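Long-range contacts in putative glycosyltransferase (Mannosyltransferase) involved in glycosylating the PBCV-1 major capsid protein (Paramecium bursaria Chlorella virus 1, PDB 2P73), which probably transfers a sugar from a nucleotide-sugar donor during glycosylation of the viral major capsid protein, its N-terminal domain holding UDP and manganese: residues A[9-14]-A[76-81]; A[106-111]-A[170-175]; A[120-125]-A[155-160]; A[179-184]-A[194-199]. One frame throughout, in Å; residues are numbered along the deposited sequence.

In the fold
From the N terminus, strand 8-13 runs out, helices 20-36, 52-57 and 59-69 and strand 39-43 follow, and strand 75-79 returns beside it: interaction 1 closes this first loop. Interaction 2 begins only later, pairing strand 107-110 with edge strand 169-172, and within its loop is nested interaction 3, where residues 120-125 meet helix 153-164. All three reach the same six-stranded mixed sheet. Residues 120-125 bridge its halves, since Gly123 and Lys125 bond to the backbone of interaction 1 and Asn121 to Phe110 of interaction 2. Interaction 4 closes a short loop last, in a separate small sheet, yet shares manganese and UDP with interaction 1, their centres about 17 Å apart.

Interaction 1 (A[9-14]-A[76-81]); sequences TILSGH and FLWLDS. With MN (manganese (II) ion), chain B; UDP (uridine-5'-diphosphate), chain C.
Leu11 and Trp78 cross at about a right angle where two neighbouring parallel strands of the GT-A-type nucleotide-binding fold lead into the UDP site. Leu11 CD1 meets the indole edge in its plane, 3.7 Å from Trp78 CE3, while Leu11 CD2 packs on Phe76 CB. On the other side of the sheet Ile10 and Leu77 lie side by side and point the same way, and Ile10 CG2 reaches Leu79 CD1 at 3.7 Å. Backbone bonds link Leu77 N to Thr9 O, Leu11 N to Leu77 O and Leu79 N to Leu11 O. Beyond them Ser12 takes over with its side chain: OG, anti to the backbone N (chi1 -170°), donates to Leu79 O at 2.9 Å. Beyond the paired residues both segments reach the ligands. Gly13 O accepts from the ribose O2' of UDP, and the His14 ring lies with one face against uracil N3. Asp80 divides its carboxylate: OD2 binds manganese at 2.4 Å, and OD1, lying close to the indole plane, accepts from Trp78 NE1 at 2.7 Å. Asp80 and Asp82 form the DxD motif, and His195 is the third protein ligand of the metal. Ser81 N donates to UDP O3', and Ser81 OG is hydrogen-bonded to His14 ND1 at 2.8 Å.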
# COMPACT_ATOMS: atom_id res chain seq x y z
N THR A 9 -8.73 -1.61 7.70
CA THR A 9 -9.31 -1.09 6.49
C THR A 9 -8.25 -1.09 5.41
O THR A 9 -7.22 -0.42 5.53
CB THR A 9 -9.87 0.33 6.69
OG1 THR A 9 -10.87 0.28 7.69
CG2 THR A 9 -10.49 0.87 5.44
N ILE A 10 -8.51 -1.86 4.37
CA ILE A 10 -7.64 -1.94 3.24
C ILE A 10 -8.16 -0.90 2.25
O ILE A 10 -9.35 -0.82 2.01
CB ILE A 10 -7.65 -3.36 2.61
CG1 ILE A 10 -7.19 -4.40 3.65
CG2 ILE A 10 -6.79 -3.39 1.36
CD1 ILE A 10 -7.01 -5.83 3.11
N LEU A 11 -7.26 -0.08 1.72
CA LEU A 11 -7.65 0.95 0.78
C LEU A 11 -6.74 0.93 -0.45
O LEU A 11 -5.57 0.51 -0.39
CB LEU A 11 -7.69 2.35 1.46
CG LEU A 11 -6.36 2.81 2.09
CD1 LEU A 11 -6.10 4.30 1.89
CD2 LEU A 11 -6.24 2.43 3.55
N SER A 12 -7.30 1.32 -1.58
CA SER A 12 -6.58 1.38 -2.83
C SER A 12 -7.28 2.38 -3.75
O SER A 12 -8.20 3.08 -3.32
CB SER A 12 -6.52 -0.01 -3.46
OG SER A 12 -5.64 -0.05 -4.57
N GLY A 13 -6.83 2.47 -4.99
CA GLY A 13 -7.40 3.40 -5.93
C GLY A 13 -6.48 3.52 -7.12
O GLY A 13 -5.26 3.33 -7.00
N HIS A 14 -7.05 3.83 -8.28
CA HIS A 14 -6.27 3.94 -9.50
C HIS A 14 -6.94 4.86 -10.50
O HIS A 14 -8.13 4.70 -10.80
CB HIS A 14 -6.06 2.56 -10.13
CG HIS A 14 -5.14 2.57 -11.31
ND1 HIS A 14 -3.76 2.48 -11.19
CD2 HIS A 14 -5.39 2.66 -12.64
CE1 HIS A 14 -3.21 2.51 -12.39
NE2 HIS A 14 -4.18 2.62 -13.29
N PHE A 76 -4.91 1.24 8.91
CA PHE A 76 -5.25 1.41 7.49
C PHE A 76 -4.14 0.76 6.69
O PHE A 76 -2.96 0.94 6.99
CB PHE A 76 -5.38 2.88 7.11
CG PHE A 76 -6.50 3.60 7.83
CD1 PHE A 76 -7.79 3.63 7.30
CD2 PHE A 76 -6.25 4.27 9.03
CE1 PHE A 76 -8.81 4.30 7.96
CE2 PHE A 76 -7.28 4.94 9.70
CZ PHE A 76 -8.56 4.95 9.15
N LEU A 77 -4.53 -0.02 5.69
CA LEU A 77 -3.55 -0.70 4.86
C LEU A 77 -3.67 -0.27 3.42
O LEU A 77 -4.66 -0.58 2.75
CB LEU A 77 -3.64 -2.22 4.99
CG LEU A 77 -2.78 -3.05 4.03
CD1 LEU A 77 -1.27 -2.74 4.18
CD2 LEU A 77 -3.05 -4.56 4.19
N TRP A 78 -2.65 0.46 2.95
CA TRP A 78 -2.55 0.86 1.57
C TRP A 78 -1.92 -0.27 0.76
O TRP A 78 -0.86 -0.79 1.12
CB TRP A 78 -1.72 2.13 1.39
CG TRP A 78 -1.51 2.41 -0.08
CD1 TRP A 78 -0.38 2.11 -0.84
CD2 TRP A 78 -2.44 3.00 -0.98
NE1 TRP A 78 -0.58 2.50 -2.14
CE2 TRP A 78 -1.84 3.03 -2.26
CE3 TRP A 78 -3.74 3.52 -0.83
CZ2 TRP A 78 -2.49 3.56 -3.39
CZ3 TRP A 78 -4.38 4.05 -1.96
CH2 TRP A 78 -3.75 4.08 -3.21
N LEU A 79 -2.60 -0.64 -0.32
CA LEU A 79 -2.07 -1.54 -1.33
C LEU A 79 -2.15 -0.83 -2.66
O LEU A 79 -3.20 -0.30 -3.05
CB LEU A 79 -2.89 -2.82 -1.41
CG LEU A 79 -3.07 -3.69 -0.18
CD1 LEU A 79 -3.97 -4.84 -0.50
CD2 LEU A 79 -1.74 -4.16 0.36
N ASP A 80 -1.02 -0.79 -3.35
CA ASP A 80 -0.98 -0.26 -4.69
C ASP A 80 -1.93 -1.06 -5.58
O ASP A 80 -2.16 -2.26 -5.35
CB ASP A 80 0.42 -0.38 -5.25
CG ASP A 80 1.29 0.86 -4.99
OD1 ASP A 80 0.84 1.84 -4.38
OD2 ASP A 80 2.45 0.86 -5.43
N SER A 81 -2.46 -0.38 -6.59
CA SER A 81 -3.29 -0.97 -7.62
C SER A 81 -2.67 -2.12 -8.41
O SER A 81 -3.38 -2.85 -9.12
CB SER A 81 -3.76 0.13 -8.59
OG SER A 81 -2.67 0.77 -9.21
MN MN B . 3.03 -0.51 -7.30
N1 UDP C . -1.08 5.57 -9.89
C2 UDP C . -2.21 5.87 -10.64
N3 UDP C . -2.14 5.92 -12.00
C4 UDP C . -0.95 5.66 -12.64
C5 UDP C . 0.19 5.35 -11.88
C6 UDP C . 0.15 5.59 -10.50
O2 UDP C . -3.29 6.12 -10.13
O4 UDP C . -0.94 5.71 -13.87
C1' UDP C . -1.19 5.53 -8.41
C2' UDP C . -1.92 4.24 -8.07
O2' UDP C . -2.87 4.53 -7.06
C3' UDP C . -0.83 3.30 -7.61
C4' UDP C . 0.29 4.23 -7.14
O4' UDP C . 0.07 5.49 -7.76
O3' UDP C . -1.32 2.45 -6.59
C5' UDP C . 1.69 3.76 -7.50
O5' UDP C . 1.74 3.50 -8.89
PA UDP C . 2.61 2.27 -9.44
O1A UDP C . 2.23 1.02 -8.74
O2A UDP C . 2.55 2.12 -10.89
O3A UDP C . 4.12 2.60 -8.95
PB UDP C . 5.31 1.51 -8.89
O1B UDP C . 5.11 0.46 -7.86
O2B UDP C . 5.39 0.79 -10.19
O3B UDP C . 6.59 2.21 -8.56

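Interaction 2 (A[106-111]-A[170-175]); sequences LYHTFH and IVHDPY
His111, which gives the most surface to this contact, meets Pro174 with one face and Asp173 with its edge, just past the end of two parallel strands. Pro174 CD sits over the imidazole in a CH-pi contact, 3.7 Å from the ring centroid. At the ring edge His111 NE2 donates to the anti lone pair of Asp173 OD1 at 3.0 Å, with ring and carboxylate planes 84° apart. A chi1 of 74° sets CG between the backbone N and the carbonyl carbon, turning the ring over the proline; ND1 is held by Ala113 N. His172 comes next. Its backbone N donates to Thr109 O at 2.8 Å and its O accepts from His111 N, while its ring joins His108 and Phe110 in an aromatic cluster. Phe110 meets it obliquely, CD1 lying 3.7 Å from His172 CB. Ile170 runs alongside His108 on that same face, with CD1 3.9 Å from His108 NE2. Thr109 CG2 and Val171 CG2 touch on the reverse face, at 3.6 Å. Strand 169-172 forms one edge of the main sheet, strand 107-110 is flanked on its other side by antiparallel strand 124-128, and Phe162 of helix 153-164 packs on Thr109.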
# COMPACT_ATOMS: atom_id res chain seq x y z
N LEU A 106 3.57 3.44 14.67
CA LEU A 106 2.66 4.16 13.79
C LEU A 106 2.67 3.66 12.33
O LEU A 106 1.66 3.76 11.65
CB LEU A 106 2.97 5.66 13.82
CG LEU A 106 2.69 6.45 15.10
CD1 LEU A 106 3.43 7.80 15.06
CD2 LEU A 106 1.18 6.64 15.36
N TYR A 107 3.82 3.15 11.87
CA TYR A 107 3.96 2.66 10.50
C TYR A 107 4.63 1.30 10.47
O TYR A 107 5.65 1.10 11.13
CB TYR A 107 4.82 3.62 9.66
CG TYR A 107 4.14 4.89 9.19
CD1 TYR A 107 3.62 4.99 7.89
CD2 TYR A 107 4.05 6.00 10.01
CE1 TYR A 107 3.01 6.15 7.45
CE2 TYR A 107 3.43 7.17 9.58
CZ TYR A 107 2.91 7.24 8.30
OH TYR A 107 2.30 8.42 7.87
N HIS A 108 4.06 0.36 9.71
CA HIS A 108 4.80 -0.84 9.35
C HIS A 108 5.07 -0.77 7.87
O HIS A 108 4.15 -0.61 7.06
CB HIS A 108 4.06 -2.13 9.70
CG HIS A 108 3.95 -2.38 11.16
ND1 HIS A 108 2.86 -1.96 11.90
CD2 HIS A 108 4.78 -3.00 12.03
CE1 HIS A 108 3.03 -2.32 13.16
NE2 HIS A 108 4.18 -2.95 13.27
N THR A 109 6.35 -0.87 7.54
CA THR A 109 6.80 -0.70 6.16
C THR A 109 7.71 -1.86 5.76
O THR A 109 7.96 -2.74 6.58
CB THR A 109 7.48 0.68 5.96
OG1 THR A 109 7.76 0.87 4.58
CG2 THR A 109 8.77 0.80 6.72
N PHE A 110 8.19 -1.85 4.51
CA PHE A 110 8.92 -2.98 3.97
C PHE A 110 10.07 -2.51 3.08
O PHE A 110 9.93 -1.56 2.32
CB PHE A 110 7.99 -3.90 3.18
CG PHE A 110 6.81 -4.39 3.98
CD1 PHE A 110 6.91 -5.52 4.77
CD2 PHE A 110 5.60 -3.72 3.93
CE1 PHE A 110 5.83 -5.98 5.50
CE2 PHE A 110 4.52 -4.16 4.66
CZ PHE A 110 4.63 -5.30 5.44
N HIS A 111 11.21 -3.20 3.18
CA HIS A 111 12.35 -2.91 2.33
C HIS A 111 12.33 -3.75 1.06
O HIS A 111 11.49 -4.64 0.91
CB HIS A 111 13.66 -3.15 3.09
CG HIS A 111 13.99 -4.60 3.27
ND1 HIS A 111 14.31 -5.43 2.21
CD2 HIS A 111 14.06 -5.36 4.38
CE1 HIS A 111 14.56 -6.64 2.67
NE2 HIS A 111 14.41 -6.63 3.98
N ILE A 170 8.54 0.47 11.85
CA ILE A 170 9.31 -0.76 11.67
C ILE A 170 9.44 -1.03 10.19
O ILE A 170 8.46 -0.91 9.44
CB ILE A 170 8.64 -1.99 12.37
CG1 ILE A 170 8.49 -1.75 13.88
CG2 ILE A 170 9.45 -3.26 12.12
CD1 ILE A 170 7.79 -2.90 14.64
N VAL A 171 10.65 -1.39 9.78
CA VAL A 171 10.91 -1.83 8.41
C VAL A 171 11.05 -3.36 8.43
O VAL A 171 11.98 -3.88 9.05
CB VAL A 171 12.17 -1.16 7.80
CG1 VAL A 171 12.34 -1.54 6.35
CG2 VAL A 171 12.09 0.38 7.92
N HIS A 172 10.12 -4.07 7.79
CA HIS A 172 10.15 -5.53 7.73
C HIS A 172 10.71 -6.06 6.40
O HIS A 172 10.77 -5.32 5.40
CB HIS A 172 8.75 -6.12 7.90
CG HIS A 172 8.10 -5.80 9.21
ND1 HIS A 172 7.29 -4.70 9.39
CD2 HIS A 172 8.10 -6.47 10.39
CE1 HIS A 172 6.83 -4.69 10.62
NE2 HIS A 172 7.31 -5.75 11.25
N ASP A 173 11.11 -7.33 6.41
CA ASP A 173 11.35 -8.10 5.19
C ASP A 173 10.05 -8.13 4.36
O ASP A 173 8.97 -8.24 4.90
CB ASP A 173 11.76 -9.55 5.51
CG ASP A 173 13.09 -9.65 6.27
OD1 ASP A 173 14.03 -8.86 6.00
OD2 ASP A 173 13.19 -10.56 7.13
N PRO A 174 10.17 -8.01 3.03
CA PRO A 174 9.01 -7.93 2.15
C PRO A 174 8.42 -9.27 1.66
O PRO A 174 7.44 -9.27 0.88
CB PRO A 174 9.56 -7.15 0.96
CG PRO A 174 10.96 -7.65 0.86
CD PRO A 174 11.43 -7.86 2.27
N TYR A 175 9.01 -10.38 2.10
CA TYR A 175 8.81 -11.68 1.43
C TYR A 175 7.37 -12.18 1.31
O TYR A 175 7.01 -12.78 0.30
CB TYR A 175 9.74 -12.77 2.02
CG TYR A 175 11.18 -12.31 2.10
CD1 TYR A 175 11.82 -11.77 0.97
CD2 TYR A 175 11.90 -12.39 3.29
CE1 TYR A 175 13.13 -11.33 1.03
CE2 TYR A 175 13.24 -11.94 3.35
CZ TYR A 175 13.84 -11.42 2.22
OH TYR A 175 15.14 -10.96 2.27

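Interaction 3 (A[120-125]-A[155-160]); sequences INTGVK and KTVYEY
The backbones of residues 120-125 and helix 155-160 stay well apart, the nearest CA atoms being those of Ile120 and Tyr158 at 7.2 Å, and side chains bridge the interval. Ile120 supplies the main apolar tip: CD1 reaches Tyr158 CB at 3.7 Å and Val157 CG1 at 4.1 Å. Its CG1 stands between the backbone N and the carbonyl carbon (chi1 60°), and the extended outer chain carries CD1 to the helix. Ile120 crosses Val157 at about a right angle and Tyr158 more obliquely; Ile120 CG2 comes within 4.1 Å of Tyr158 CD1. The other branch of Val157 serves the far end of the segment, CG2 lying 4.4 Å from Thr122 CG2 and 4.1 Å from Lys125 NZ. Lys125 is bent at chi3 (68°), and its ammonium group forms salt bridges with Glu153 and Glu135, which probably offset its charge in this buried place. Thr122 OG1 also bonds to Glu153, so that one carboxylate holds both residues beside the apolar patch. Asn121 OD1 accepts from Gly123 N at 3.1 Å. That Asx turn leads into strand 124-128, whose backbone pairs with strand 75-79. Helix 153-164 packs on the segment entering this strand, and the Thr122 side chain lies about 8 Å from UDP, nearest atoms; such helix-on-sheet layering fits the GT-A fold.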
# COMPACT_ATOMS: atom_id res chain seq x y z
N ILE A 120 12.90 1.68 1.38
CA ILE A 120 11.56 1.13 1.59
C ILE A 120 10.76 1.16 0.30
O ILE A 120 11.10 1.89 -0.65
CB ILE A 120 10.74 1.87 2.69
CG1 ILE A 120 10.55 3.35 2.32
CG2 ILE A 120 11.36 1.66 4.08
CD1 ILE A 120 9.65 4.12 3.29
N ASN A 121 9.70 0.36 0.27
CA ASN A 121 8.75 0.33 -0.81
C ASN A 121 7.37 0.49 -0.19
O ASN A 121 6.92 -0.39 0.57
CB ASN A 121 8.83 -1.00 -1.54
CG ASN A 121 7.94 -1.07 -2.75
OD1 ASN A 121 6.72 -1.12 -2.62
ND2 ASN A 121 8.53 -1.06 -3.92
N THR A 122 6.70 1.59 -0.52
CA THR A 122 5.45 1.93 0.14
C THR A 122 4.21 1.49 -0.64
O THR A 122 3.14 2.02 -0.42
CB THR A 122 5.36 3.43 0.51
OG1 THR A 122 5.67 4.22 -0.64
CG2 THR A 122 6.32 3.79 1.67
N GLY A 123 4.37 0.50 -1.53
CA GLY A 123 3.26 -0.12 -2.25
C GLY A 123 2.35 -0.97 -1.37
O GLY A 123 1.22 -1.24 -1.72
N VAL A 124 2.89 -1.42 -0.24
CA VAL A 124 2.10 -2.00 0.85
C VAL A 124 2.54 -1.25 2.12
O VAL A 124 3.72 -1.30 2.50
CB VAL A 124 2.36 -3.51 1.00
CG1 VAL A 124 1.65 -4.08 2.22
CG2 VAL A 124 1.94 -4.25 -0.26
N LYS A 125 1.60 -0.56 2.76
CA LYS A 125 1.94 0.28 3.90
C LYS A 125 0.87 0.18 4.98
O LYS A 125 -0.31 0.38 4.71
CB LYS A 125 2.10 1.74 3.46
CG LYS A 125 2.49 2.69 4.58
CD LYS A 125 2.85 4.06 4.04
CE LYS A 125 1.64 4.77 3.46
NZ LYS A 125 1.90 6.22 3.23
N LYS A 155 9.60 8.56 -0.61
CA LYS A 155 10.70 9.38 -0.12
C LYS A 155 10.30 10.24 1.09
O LYS A 155 11.09 10.44 2.01
CB LYS A 155 11.19 10.27 -1.26
CG LYS A 155 12.31 11.23 -0.89
CD LYS A 155 12.29 12.47 -1.79
CE LYS A 155 12.97 12.24 -3.09
NZ LYS A 155 14.43 12.36 -2.89
N THR A 156 9.08 10.75 1.07
CA THR A 156 8.56 11.63 2.11
C THR A 156 8.38 10.88 3.44
O THR A 156 8.70 11.40 4.49
CB THR A 156 7.25 12.32 1.66
OG1 THR A 156 7.42 12.88 0.35
CG2 THR A 156 6.90 13.44 2.58
N VAL A 157 7.89 9.65 3.38
CA VAL A 157 7.82 8.78 4.56
C VAL A 157 9.21 8.48 5.09
O VAL A 157 9.45 8.54 6.30
CB VAL A 157 7.10 7.42 4.24
CG1 VAL A 157 7.07 6.49 5.46
CG2 VAL A 157 5.69 7.66 3.73
N TYR A 158 10.13 8.12 4.20
CA TYR A 158 11.42 7.66 4.70
C TYR A 158 12.31 8.81 5.19
O TYR A 158 13.02 8.68 6.20
CB TYR A 158 12.14 6.80 3.66
CG TYR A 158 13.41 6.17 4.18
CD1 TYR A 158 13.36 5.13 5.11
CD2 TYR A 158 14.67 6.60 3.75
CE1 TYR A 158 14.49 4.54 5.61
CE2 TYR A 158 15.85 6.02 4.25
CZ TYR A 158 15.74 4.99 5.19
OH TYR A 158 16.86 4.37 5.70
N GLU A 159 12.21 9.96 4.52
CA GLU A 159 13.15 11.06 4.75
C GLU A 159 12.58 12.24 5.53
O GLU A 159 13.33 13.00 6.13
CB GLU A 159 13.75 11.53 3.41
CG GLU A 159 14.57 10.44 2.72
CD GLU A 159 15.22 10.90 1.40
OE1 GLU A 159 15.51 12.10 1.25
OE2 GLU A 159 15.43 10.03 0.52
N TYR A 160 11.27 12.39 5.51
CA TYR A 160 10.59 13.44 6.26
C TYR A 160 9.91 12.87 7.51
O TYR A 160 10.11 13.35 8.65
CB TYR A 160 9.55 14.15 5.38
CG TYR A 160 8.99 15.37 6.02
CD1 TYR A 160 9.62 16.61 5.88
CD2 TYR A 160 7.82 15.31 6.78
CE1 TYR A 160 9.11 17.74 6.49
CE2 TYR A 160 7.30 16.45 7.37
CZ TYR A 160 7.95 17.65 7.22
OH TYR A 160 7.44 18.77 7.82

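Interaction 4 (A[179-184]-A[194-199]); sequences CIVKAY and VHMCGT. With MN (manganese (II) ion), chain B; UDP (uridine-5'-diphosphate), chain C.
Two backbone hydrogen bonds join strand 179-180 and the residue after it to strand 193-195, in parallel. His195 N donates to Cys179 O at 2.9 Å, and Val181 N donates to His195 O at 3.0 Å. A water extends the link past the strands, accepting from Lys182 N and donating to Cys197 O. Among the apolar contacts, Ile180 CG2 rests 4.0 Å from Cys197 CB; Val181 also lies beside Val194, but the modelled closeness of their CG1 atoms is doubtful. Within residues 194-199 the chain folds back through an inverse gamma turn centred on Met196. The fold brings Cys197 CB over the centre of the His195 imidazole, 3.4 Å above its plane, and Thr199 OG1 closes the loop by donating to Met196 O at 2.7 Å. Metal and ligand bonds form the third group. His195 has CG anti to its own N (chi1 -166°), which sends the ring away from the neighbouring strand so that NE2 binds manganese at 2.1 Å. Asn178 OD1 bonds to ND1 and should help fix the ring's rotation. Gly198 N donates to UDP O2B at 3.1 Å. With Asp80 and Asp82 supplying the other protein ligands, His195 completes the metal-diphosphate site of a GT-A fold, manganese being the ion bound here.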
# COMPACT_ATOMS: atom_id res chain seq x y z
N CYS A 179 5.70 -8.66 -1.78
CA CYS A 179 6.55 -9.54 -2.58
C CYS A 179 6.59 -9.12 -4.05
O CYS A 179 5.71 -9.49 -4.84
CB CYS A 179 6.15 -11.00 -2.42
SG CYS A 179 7.24 -12.11 -3.30
N ILE A 180 7.62 -8.36 -4.39
CA ILE A 180 7.86 -7.87 -5.76
C ILE A 180 8.17 -9.06 -6.66
O ILE A 180 9.09 -9.83 -6.37
CB ILE A 180 9.00 -6.81 -5.81
CG1 ILE A 180 8.66 -5.64 -4.89
CG2 ILE A 180 9.22 -6.30 -7.23
CD1 ILE A 180 9.86 -4.71 -4.60
N VAL A 181 7.38 -9.22 -7.73
CA VAL A 181 7.43 -10.42 -8.57
C VAL A 181 8.79 -10.62 -9.22
O VAL A 181 9.35 -11.71 -9.19
CB VAL A 181 6.27 -10.51 -9.65
CG1 VAL A 181 4.90 -10.49 -9.02
CG2 VAL A 181 6.37 -9.42 -10.69
N LYS A 182 9.34 -9.55 -9.80
CA LYS A 182 10.61 -9.68 -10.53
C LYS A 182 11.83 -9.86 -9.62
O LYS A 182 12.84 -10.40 -10.05
CB LYS A 182 10.80 -8.51 -11.51
CG LYS A 182 10.33 -8.84 -12.94
N ALA A 183 11.72 -9.42 -8.38
CA ALA A 183 12.86 -9.41 -7.46
C ALA A 183 12.90 -10.65 -6.55
O ALA A 183 13.98 -11.11 -6.18
CB ALA A 183 12.84 -8.14 -6.63
N TYR A 184 11.73 -11.16 -6.19
CA TYR A 184 11.63 -12.33 -5.34
C TYR A 184 10.75 -13.43 -5.96
O TYR A 184 9.85 -13.93 -5.30
CB TYR A 184 11.08 -11.97 -3.95
CG TYR A 184 11.73 -10.76 -3.31
CD1 TYR A 184 13.01 -10.86 -2.75
CD2 TYR A 184 11.08 -9.53 -3.28
CE1 TYR A 184 13.62 -9.77 -2.18
CE2 TYR A 184 11.68 -8.42 -2.71
CZ TYR A 184 12.95 -8.55 -2.16
OH TYR A 184 13.56 -7.46 -1.60
N VAL A 194 1.27 -9.78 -3.48
CA VAL A 194 2.26 -9.84 -4.56
C VAL A 194 2.23 -8.53 -5.36
O VAL A 194 1.15 -8.10 -5.77
CB VAL A 194 2.00 -11.06 -5.47
CG1 VAL A 194 2.96 -11.08 -6.66
CG2 VAL A 194 2.11 -12.38 -4.64
N HIS A 195 3.40 -7.90 -5.54
CA HIS A 195 3.51 -6.54 -6.13
C HIS A 195 4.14 -6.63 -7.51
O HIS A 195 5.28 -7.07 -7.65
CB HIS A 195 4.40 -5.65 -5.26
CG HIS A 195 4.33 -4.18 -5.57
ND1 HIS A 195 4.90 -3.23 -4.75
CD2 HIS A 195 3.72 -3.48 -6.57
CE1 HIS A 195 4.67 -2.03 -5.24
NE2 HIS A 195 3.95 -2.15 -6.34
N MET A 196 3.39 -6.21 -8.53
CA MET A 196 3.90 -6.18 -9.90
C MET A 196 4.62 -4.87 -10.15
O MET A 196 4.38 -4.21 -11.15
CB MET A 196 2.78 -6.33 -10.90
CG MET A 196 1.98 -7.61 -10.79
SD MET A 196 0.64 -7.59 -11.96
CE MET A 196 -0.45 -6.33 -11.29
N CYS A 197 5.50 -4.51 -9.23
CA CYS A 197 6.19 -3.21 -9.20
C CYS A 197 7.14 -2.95 -10.39
O CYS A 197 7.91 -3.85 -10.79
CB CYS A 197 6.97 -3.12 -7.90
SG CYS A 197 8.01 -1.68 -7.78
N GLY A 198 7.09 -1.73 -10.93
CA GLY A 198 8.03 -1.29 -11.97
C GLY A 198 7.89 -1.99 -13.32
O GLY A 198 8.90 -2.24 -14.00
N THR A 199 6.65 -2.30 -13.70
CA THR A 199 6.31 -2.90 -15.00
C THR A 199 5.20 -2.06 -15.63
O THR A 199 4.54 -1.28 -14.94
CB THR A 199 5.80 -4.35 -14.84
OG1 THR A 199 4.84 -4.40 -13.78
CG2 THR A 199 6.94 -5.32 -14.53
MN MN B . 3.03 -0.51 -7.30
N1 UDP C . -1.08 5.57 -9.89
C2 UDP C . -2.21 5.87 -10.64
N3 UDP C . -2.14 5.92 -12.00
C4 UDP C . -0.95 5.66 -12.64
C5 UDP C . 0.19 5.35 -11.88
C6 UDP C . 0.15 5.59 -10.50
O2 UDP C . -3.29 6.12 -10.13
O4 UDP C . -0.94 5.71 -13.87
C1' UDP C . -1.19 5.53 -8.41
C2' UDP C . -1.92 4.24 -8.07
O2' UDP C . -2.87 4.53 -7.06
C3' UDP C . -0.83 3.30 -7.61
C4' UDP C . 0.29 4.23 -7.14
O4' UDP C . 0.07 5.49 -7.76
O3' UDP C . -1.32 2.45 -6.59
C5' UDP C . 1.69 3.76 -7.50
O5' UDP C . 1.74 3.50 -8.89
PA UDP C . 2.61 2.27 -9.44
O1A UDP C . 2.23 1.02 -8.74
O2A UDP C . 2.55 2.12 -10.89
O3A UDP C . 4.12 2.60 -8.95
PB UDP C . 5.31 1.51 -8.89
O1B UDP C . 5.11 0.46 -7.86
O2B UDP C . 5.39 0.79 -10.19
O3B UDP C . 6.59 2.21 -8.56
O HOH W 1 8.10 -6.70 -10.40